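Local coordinates for protein endoglucanase (Komagataeibacter sucrofermentans, PDB 6VC5) that probably hydrolyses internal beta-1,4-glucosidic linkages in cellulose and related beta-glucans, as a family 8 glycosyl hydrolase, at residues S28-S33 and F71-D77; N19-I23 and E34-Y38; A89-L95 and Y156-L162. All blocks are in the same frame, centred on the assembly; numbering follows the deposited sequence.

Contact 1. Residues S28-S33 and F71-D77; sequences SGESHS and FSWRYLD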
# COMPACT_ATOMS: atom_id res chain seq x y z
N SER A 28 1.80 19.46 -6.53
CA SER A 28 2.64 20.16 -5.57
C SER A 28 1.88 20.75 -4.39
O SER A 28 2.52 21.25 -3.46
CB SER A 28 3.38 21.28 -6.29
OG SER A 28 2.45 22.14 -6.95
N GLY A 29 0.55 20.73 -4.41
CA GLY A 29 -0.19 21.37 -3.34
C GLY A 29 -0.81 20.42 -2.33
O GLY A 29 -1.80 20.78 -1.70
N GLU A 30 -0.24 19.24 -2.18
CA GLU A 30 -0.74 18.30 -1.19
C GLU A 30 0.31 17.33 -0.66
O GLU A 30 1.25 17.03 -1.30
CB GLU A 30 -1.98 17.51 -1.63
CG GLU A 30 -1.94 16.77 -2.91
CD GLU A 30 -3.36 16.58 -3.53
OE1 GLU A 30 -3.97 15.53 -3.37
OE2 GLU A 30 -3.90 17.49 -4.19
N SER A 31 0.08 16.88 0.55
CA SER A 31 0.80 15.75 1.12
C SER A 31 -0.24 14.78 1.65
O SER A 31 -1.33 15.19 2.07
CB SER A 31 1.73 16.17 2.26
OG SER A 31 2.90 16.81 1.77
N HIS A 32 0.06 13.49 1.60
CA HIS A 32 -0.89 12.43 1.91
C HIS A 32 -0.33 11.55 3.02
O HIS A 32 0.86 11.47 3.18
CB HIS A 32 -1.14 11.53 0.69
CG HIS A 32 -1.82 12.23 -0.44
ND1 HIS A 32 -1.28 12.27 -1.70
CD2 HIS A 32 -2.98 12.92 -0.51
CE1 HIS A 32 -2.08 12.95 -2.50
NE2 HIS A 32 -3.12 13.36 -1.80
N SER A 33 -1.20 10.88 3.76
CA SER A 33 -0.69 9.93 4.75
C SER A 33 0.09 8.80 4.08
O SER A 33 1.09 8.33 4.63
CB SER A 33 -1.82 9.38 5.64
OG SER A 33 -2.76 8.62 4.88
N PHE A 71 -4.85 8.53 10.80
CA PHE A 71 -4.34 9.74 10.15
C PHE A 71 -5.35 10.27 9.15
O PHE A 71 -5.88 9.52 8.33
CB PHE A 71 -3.01 9.45 9.43
CG PHE A 71 -1.93 9.07 10.37
CD1 PHE A 71 -1.04 10.02 10.84
CD2 PHE A 71 -1.81 7.75 10.80
CE1 PHE A 71 -0.05 9.68 11.74
CE2 PHE A 71 -0.82 7.40 11.68
CZ PHE A 71 0.06 8.36 12.16
N SER A 72 -5.58 11.58 9.20
CA SER A 72 -6.31 12.21 8.10
C SER A 72 -5.52 12.00 6.81
O SER A 72 -4.29 12.05 6.80
CB SER A 72 -6.46 13.69 8.39
OG SER A 72 -7.24 13.90 9.55
N TRP A 73 -6.24 11.75 5.71
CA TRP A 73 -5.55 11.25 4.53
C TRP A 73 -4.75 12.32 3.79
O TRP A 73 -3.78 11.99 3.09
CB TRP A 73 -6.53 10.55 3.58
CG TRP A 73 -7.40 11.46 2.80
CD1 TRP A 73 -8.51 12.13 3.25
CD2 TRP A 73 -7.26 11.81 1.42
NE1 TRP A 73 -9.07 12.87 2.23
CE2 TRP A 73 -8.31 12.68 1.10
CE3 TRP A 73 -6.34 11.45 0.42
CZ2 TRP A 73 -8.47 13.22 -0.18
CZ3 TRP A 73 -6.50 11.99 -0.85
CH2 TRP A 73 -7.56 12.86 -1.14
N ARG A 74 -5.11 13.60 3.94
CA ARG A 74 -4.52 14.63 3.10
C ARG A 74 -4.36 15.96 3.84
O ARG A 74 -5.22 16.36 4.63
CB ARG A 74 -5.37 14.86 1.85
CG ARG A 74 -4.87 15.97 0.95
CD ARG A 74 -5.56 15.97 -0.39
NE ARG A 74 -6.92 16.44 -0.29
CZ ARG A 74 -7.72 16.59 -1.34
NH1 ARG A 74 -7.26 16.29 -2.55
NH2 ARG A 74 -8.96 17.02 -1.19
N TYR A 75 -3.26 16.64 3.54
CA TYR A 75 -3.03 18.05 3.84
C TYR A 75 -3.08 18.80 2.52
O TYR A 75 -2.28 18.50 1.61
CB TYR A 75 -1.66 18.20 4.50
CG TYR A 75 -1.24 19.62 4.84
CD1 TYR A 75 -1.25 20.06 6.16
CD2 TYR A 75 -0.81 20.50 3.85
CE1 TYR A 75 -0.85 21.34 6.48
CE2 TYR A 75 -0.40 21.79 4.17
CZ TYR A 75 -0.43 22.19 5.48
OH TYR A 75 -0.04 23.48 5.79
N LEU A 76 -3.99 19.76 2.41
CA LEU A 76 -4.24 20.50 1.17
C LEU A 76 -3.77 21.94 1.35
O LEU A 76 -4.41 22.72 2.06
CB LEU A 76 -5.73 20.44 0.82
CG LEU A 76 -6.25 20.86 -0.56
CD1 LEU A 76 -5.56 20.08 -1.65
CD2 LEU A 76 -7.75 20.62 -0.63
N ASP A 77 -2.66 22.30 0.70
CA ASP A 77 -2.11 23.64 0.84
C ASP A 77 -3.14 24.69 0.43
O ASP A 77 -3.81 24.55 -0.59
CB ASP A 77 -0.87 23.82 -0.04
CG ASP A 77 0.29 22.96 0.41
OD1 ASP A 77 1.30 23.53 0.87
OD2 ASP A 77 0.19 21.72 0.28
O HOH W 1 -3.42 22.66 -2.74
O HOH W 2 -4.67 7.75 6.65
O HOH W 3 -3.19 8.87 2.03
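OE1 of E30 is gripped from two directions: H32 NE2 donates to it at 2.8 Å, and R74 NH1 reaches it from the other strand at 3.5 Å, a weak hydrogen bond within a salt bridge. H32 uses the anti lone pair of the carboxylate, and R74 meets OE1 with the edge of its guanidinium, the carboxylate and guanidinium planes standing 83° apart. The first torsion of E30 (chi1 54°) holds CG between the backbone N and the carbonyl carbon; from there the extended chain carries the carboxylate to the bend that R74 makes at chi3. OE2 is hydrogen-bonded by N27 ND2. The guanidinium is itself sandwiched, with L76 CD2 over one face and W73 CZ2 over the centre of the other. Next to it the H32 and W73 rings lie almost parallel, 6° apart, but barely overlap, their centroids 5.4 Å apart, and H32 CD2 approaches W73 CZ3 at 3.7 Å.

E30, H32, R74 and L76 share one face of a two-stranded antiparallel sheet, in which strand 30-32 leads directly into helix 33-46 of the helical barrel expected for family 8. S31 and Y75 form its hydrogen-bonded pair, Y75 N giving to S31 O at 2.8 Å and S31 N to Y75 O at 3.1 Å. Further bonds continue the ladder past the strand ends: D77 N to G29 O at 3.0 Å, and S33 N, just after the N-cap residue H32, to W73 O at 2.9 Å. A water also donates to both G29 O and D77 O. On the other face the Y75 ring meets W58 of helix 49-62 edge-to-face, while S31 OG bonds to I22 O and R21 NE. R21 NH2 forms a salt bridge with D77 OD2.

Contact 2. Residues N19-I23 and E34-Y38; sequences NGRII and EGQGY
The irregular chain at G20-I22 runs beside the opening turns of helix 33-46, with the CA atoms of I22 and Q36 5.8 Å apart at the closest point and no backbone-to-backbone hydrogen bond between the segments. The link is made by the Q36 amide, which uses both its ends. NE2 donates to G20 O at 2.9 Å (168° at the hydrogen), with the acceptor lying in the amide plane, and OE1 accepts from I22 N, also at 2.9 Å and nearly straight (172°). These two bonds fix the rotation of the amide; a water lies within hydrogen-bonding range of OE1 and I22 O, and NE2 also makes a weak bond to I55 O. The Q36 chain bends at chi2 (-59°), which brings the amide round to the loop. The side chains of I22 and Q36 run past each other head to tail, and CG1 of I22 comes 3.5 Å from G35 O. An Asx turn, R21 N to N19 OD1, shapes the loop just before. A leucine at Q36 would probably leave G20 O and I22 N without their side-chain partners. W58 and A59 of helix 49-62 pack on Q36, Y300 of helix 300-313 on I22, and S31 of strand 30-32 on I23.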
# COMPACT_ATOMS: atom_id res chain seq x y z
N ASN A 19 11.08 20.40 6.13
CA ASN A 19 10.08 20.35 7.19
C ASN A 19 9.49 18.96 7.41
O ASN A 19 8.70 18.79 8.35
CB ASN A 19 8.96 21.37 6.96
CG ASN A 19 8.16 21.14 5.68
OD1 ASN A 19 8.40 20.19 4.92
ND2 ASN A 19 7.20 22.01 5.43
N GLY A 20 9.88 17.97 6.60
CA GLY A 20 9.37 16.63 6.76
C GLY A 20 8.28 16.24 5.78
O GLY A 20 7.85 15.08 5.81
N ARG A 21 7.83 17.15 4.92
CA ARG A 21 6.78 16.83 3.97
C ARG A 21 7.33 16.06 2.78
O ARG A 21 8.41 16.34 2.27
CB ARG A 21 6.11 18.11 3.45
CG ARG A 21 5.20 18.74 4.46
CD ARG A 21 4.47 19.92 3.88
NE ARG A 21 3.52 19.51 2.86
CZ ARG A 21 2.80 20.34 2.12
NH1 ARG A 21 2.91 21.65 2.31
NH2 ARG A 21 1.97 19.87 1.20
N ILE A 22 6.56 15.07 2.34
CA ILE A 22 6.80 14.40 1.06
C ILE A 22 5.78 14.99 0.09
O ILE A 22 4.58 14.99 0.38
CB ILE A 22 6.59 12.88 1.21
CG1 ILE A 22 7.54 12.31 2.25
CG2 ILE A 22 6.76 12.19 -0.14
CD1 ILE A 22 8.99 12.62 1.98
N ILE A 23 6.26 15.52 -1.03
CA ILE A 23 5.39 16.22 -1.99
C ILE A 23 5.75 15.77 -3.40
O ILE A 23 6.91 15.84 -3.80
CB ILE A 23 5.52 17.75 -1.87
CG1 ILE A 23 5.22 18.23 -0.45
CG2 ILE A 23 4.55 18.43 -2.82
CD1 ILE A 23 5.56 19.71 -0.21
N GLU A 34 -0.32 8.38 2.89
CA GLU A 34 0.42 7.34 2.18
C GLU A 34 1.81 7.83 1.81
O GLU A 34 2.80 7.10 1.94
CB GLU A 34 -0.36 6.93 0.93
CG GLU A 34 0.31 5.87 0.05
CD GLU A 34 -0.50 5.56 -1.21
OE1 GLU A 34 -1.56 6.19 -1.42
OE2 GLU A 34 -0.08 4.67 -1.98
N GLY A 35 1.92 9.09 1.39
CA GLY A 35 3.22 9.65 1.03
C GLY A 35 4.15 9.82 2.22
O GLY A 35 5.35 9.56 2.12
N GLN A 36 3.62 10.30 3.34
CA GLN A 36 4.46 10.37 4.54
C GLN A 36 4.88 8.96 4.95
O GLN A 36 6.04 8.73 5.35
CB GLN A 36 3.69 11.05 5.68
CG GLN A 36 3.25 12.50 5.39
CD GLN A 36 4.41 13.41 5.07
OE1 GLN A 36 4.47 13.99 3.99
NE2 GLN A 36 5.35 13.55 6.01
N GLY A 37 3.97 8.00 4.80
CA GLY A 37 4.30 6.62 5.12
C GLY A 37 5.41 6.07 4.25
O GLY A 37 6.30 5.38 4.75
N TYR A 38 5.38 6.38 2.95
CA TYR A 38 6.48 5.96 2.08
C TYR A 38 7.79 6.61 2.49
O TYR A 38 8.84 5.95 2.52
CB TYR A 38 6.17 6.29 0.61
CG TYR A 38 5.09 5.44 -0.03
CD1 TYR A 38 4.95 4.10 0.29
CD2 TYR A 38 4.23 6.00 -0.95
CE1 TYR A 38 3.96 3.33 -0.30
CE2 TYR A 38 3.24 5.25 -1.54
CZ TYR A 38 3.10 3.92 -1.21
OH TYR A 38 2.09 3.18 -1.81
O HOH W 4 3.04 13.15 1.64

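Contact 3. Residues A89-L95 and Y156-L162; sequences ATDGDLL and YYVMPSL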
# COMPACT_ATOMS: atom_id res chain seq x y z
N ALA A 89 -7.06 6.83 5.29
CA ALA A 89 -6.80 5.80 4.28
C ALA A 89 -6.00 4.71 4.98
O ALA A 89 -4.88 4.95 5.43
CB ALA A 89 -6.03 6.36 3.08
N THR A 90 -6.58 3.51 5.05
CA THR A 90 -5.99 2.47 5.87
C THR A 90 -4.60 2.06 5.40
O THR A 90 -3.76 1.66 6.21
CB THR A 90 -6.97 1.30 5.91
OG1 THR A 90 -8.19 1.74 6.50
CG2 THR A 90 -6.42 0.15 6.76
N ASP A 91 -4.31 2.17 4.10
CA ASP A 91 -2.96 1.83 3.65
C ASP A 91 -1.93 2.82 4.18
O ASP A 91 -0.83 2.42 4.57
CB ASP A 91 -2.89 1.62 2.13
CG ASP A 91 -3.09 2.89 1.33
OD1 ASP A 91 -3.81 3.81 1.78
OD2 ASP A 91 -2.55 2.93 0.20
N GLY A 92 -2.29 4.11 4.23
CA GLY A 92 -1.40 5.07 4.86
C GLY A 92 -1.16 4.77 6.33
O GLY A 92 -0.02 4.78 6.81
N ASP A 93 -2.24 4.48 7.07
CA ASP A 93 -2.10 4.10 8.47
C ASP A 93 -1.15 2.92 8.64
O ASP A 93 -0.25 2.94 9.50
CB ASP A 93 -3.48 3.76 9.06
CG ASP A 93 -4.53 4.87 8.87
OD1 ASP A 93 -4.19 6.07 8.93
OD2 ASP A 93 -5.72 4.53 8.70
N LEU A 94 -1.31 1.88 7.81
CA LEU A 94 -0.50 0.67 7.95
C LEU A 94 0.95 0.87 7.51
O LEU A 94 1.85 0.24 8.07
CB LEU A 94 -1.14 -0.46 7.13
CG LEU A 94 -2.41 -1.05 7.74
CD1 LEU A 94 -3.03 -2.03 6.76
CD2 LEU A 94 -2.16 -1.71 9.10
N LEU A 95 1.18 1.73 6.52
CA LEU A 95 2.55 2.03 6.09
C LEU A 95 3.31 2.81 7.16
O LEU A 95 4.48 2.51 7.44
CB LEU A 95 2.52 2.81 4.78
CG LEU A 95 2.15 2.00 3.54
CD1 LEU A 95 1.70 2.97 2.46
CD2 LEU A 95 3.32 1.14 3.06
N TYR A 156 -4.92 -2.31 -0.04
CA TYR A 156 -4.68 -1.75 1.28
C TYR A 156 -4.31 -2.83 2.29
O TYR A 156 -3.96 -2.49 3.43
CB TYR A 156 -5.88 -0.94 1.80
CG TYR A 156 -6.13 0.39 1.11
CD1 TYR A 156 -5.55 0.70 -0.13
CD2 TYR A 156 -6.97 1.34 1.68
CE1 TYR A 156 -5.81 1.91 -0.77
CE2 TYR A 156 -7.23 2.55 1.05
CZ TYR A 156 -6.66 2.83 -0.16
OH TYR A 156 -6.92 4.04 -0.77
N TYR A 157 -4.38 -4.11 1.91
CA TYR A 157 -3.86 -5.20 2.73
C TYR A 157 -2.34 -5.19 2.57
O TYR A 157 -1.75 -5.95 1.80
CB TYR A 157 -4.45 -6.54 2.29
CG TYR A 157 -5.83 -6.82 2.82
CD1 TYR A 157 -6.03 -7.65 3.91
CD2 TYR A 157 -6.95 -6.27 2.20
CE1 TYR A 157 -7.30 -7.92 4.39
CE2 TYR A 157 -8.23 -6.54 2.67
CZ TYR A 157 -8.40 -7.37 3.76
OH TYR A 157 -9.67 -7.64 4.22
N VAL A 158 -1.71 -4.28 3.30
CA VAL A 158 -0.26 -4.15 3.29
C VAL A 158 0.27 -5.32 4.11
O VAL A 158 0.52 -5.20 5.32
CB VAL A 158 0.16 -2.77 3.84
CG1 VAL A 158 1.69 -2.61 3.83
CG2 VAL A 158 -0.50 -1.65 3.04
N MET A 159 0.41 -6.47 3.46
CA MET A 159 0.62 -7.71 4.21
C MET A 159 1.83 -7.70 5.13
O MET A 159 1.71 -8.19 6.26
CB MET A 159 0.57 -8.92 3.26
CG MET A 159 -0.83 -9.22 2.69
SD MET A 159 -2.08 -9.69 3.92
CE MET A 159 -3.34 -10.49 2.88
N PRO A 160 3.00 -7.15 4.76
CA PRO A 160 4.12 -7.11 5.73
C PRO A 160 3.81 -6.27 6.96
O PRO A 160 4.42 -6.50 8.02
CB PRO A 160 5.26 -6.47 4.92
CG PRO A 160 4.91 -6.79 3.49
CD PRO A 160 3.42 -6.74 3.40
N SER A 161 2.90 -5.31 6.85
CA SER A 161 2.52 -4.53 8.02
C SER A 161 1.59 -5.32 8.93
O SER A 161 1.70 -5.23 10.16
CB SER A 161 1.86 -3.23 7.59
OG SER A 161 1.68 -2.41 8.73
N LEU A 162 0.65 -6.08 8.35
CA LEU A 162 -0.20 -6.95 9.16
C LEU A 162 0.63 -8.01 9.88
O LEU A 162 0.36 -8.33 11.04
CB LEU A 162 -1.29 -7.60 8.29
CG LEU A 162 -2.23 -6.64 7.56
CD1 LEU A 162 -3.29 -7.43 6.81
CD2 LEU A 162 -2.86 -5.66 8.52
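The carboxylate of D91 lies flat on the ring of Y156, the two planes only 3° apart and OD1 3.5 Å above the ring centre. D91 CB adds a CH-pi contact over the same ring, 3.9 Å from its centroid. With chi1 at 68°, CG of D91 lies between the backbone N and the carbonyl carbon, which lays the carboxylate over the Y156 ring. One turn on, L94 sends CD1 to Y156 O at 3.5 Å and to L162 CD2 at 4.0 Å, crossing the second leucine at a slant. These pairs join the start of helix 90-106 to the turn that opens helix 159-169, two helices consistent with the (alpha/alpha)6 barrel of family 8. The turn is tight, with successive inverse gamma turns centred on Y157 and V158, the first closed by a weak V158 N to Y156 O bond, and V158 serves as N-cap. Its two methyls diverge: CG2 meets D91 CB, and CG1 meets L95 CD2 at 4.2 Å. Within the second helix, S161 OG stands anti to its own nitrogen (chi1 -171°) and donates to L94 O at 2.7 Å; Y120 OH is hydrogen-bonded to the same hydroxyl.

Overall arrangement
Contacts 1 and 2 share one continuous piece of chain, strand 30-32 running into helix 33-46, and their centres are about 9 Å apart; they meet through a salt bridge and a probable hydrogen bond. Contact 1 is only partly buried, and its chemistry is that of a sheet ladder and charged side chains. Contact 2 is buried; there one glutamine amide, with the packing of an isoleucine, makes the connection between loop and helix. Contact 3 is also buried and lies nearest the chain centre, its centre about 6 Å away, and depends mainly on stacking and apolar packing. It meets contact 2 where Y38 and E34 pack against L95, and contact 1 through F71 N with D93 OD1, probably a hydrogen bond.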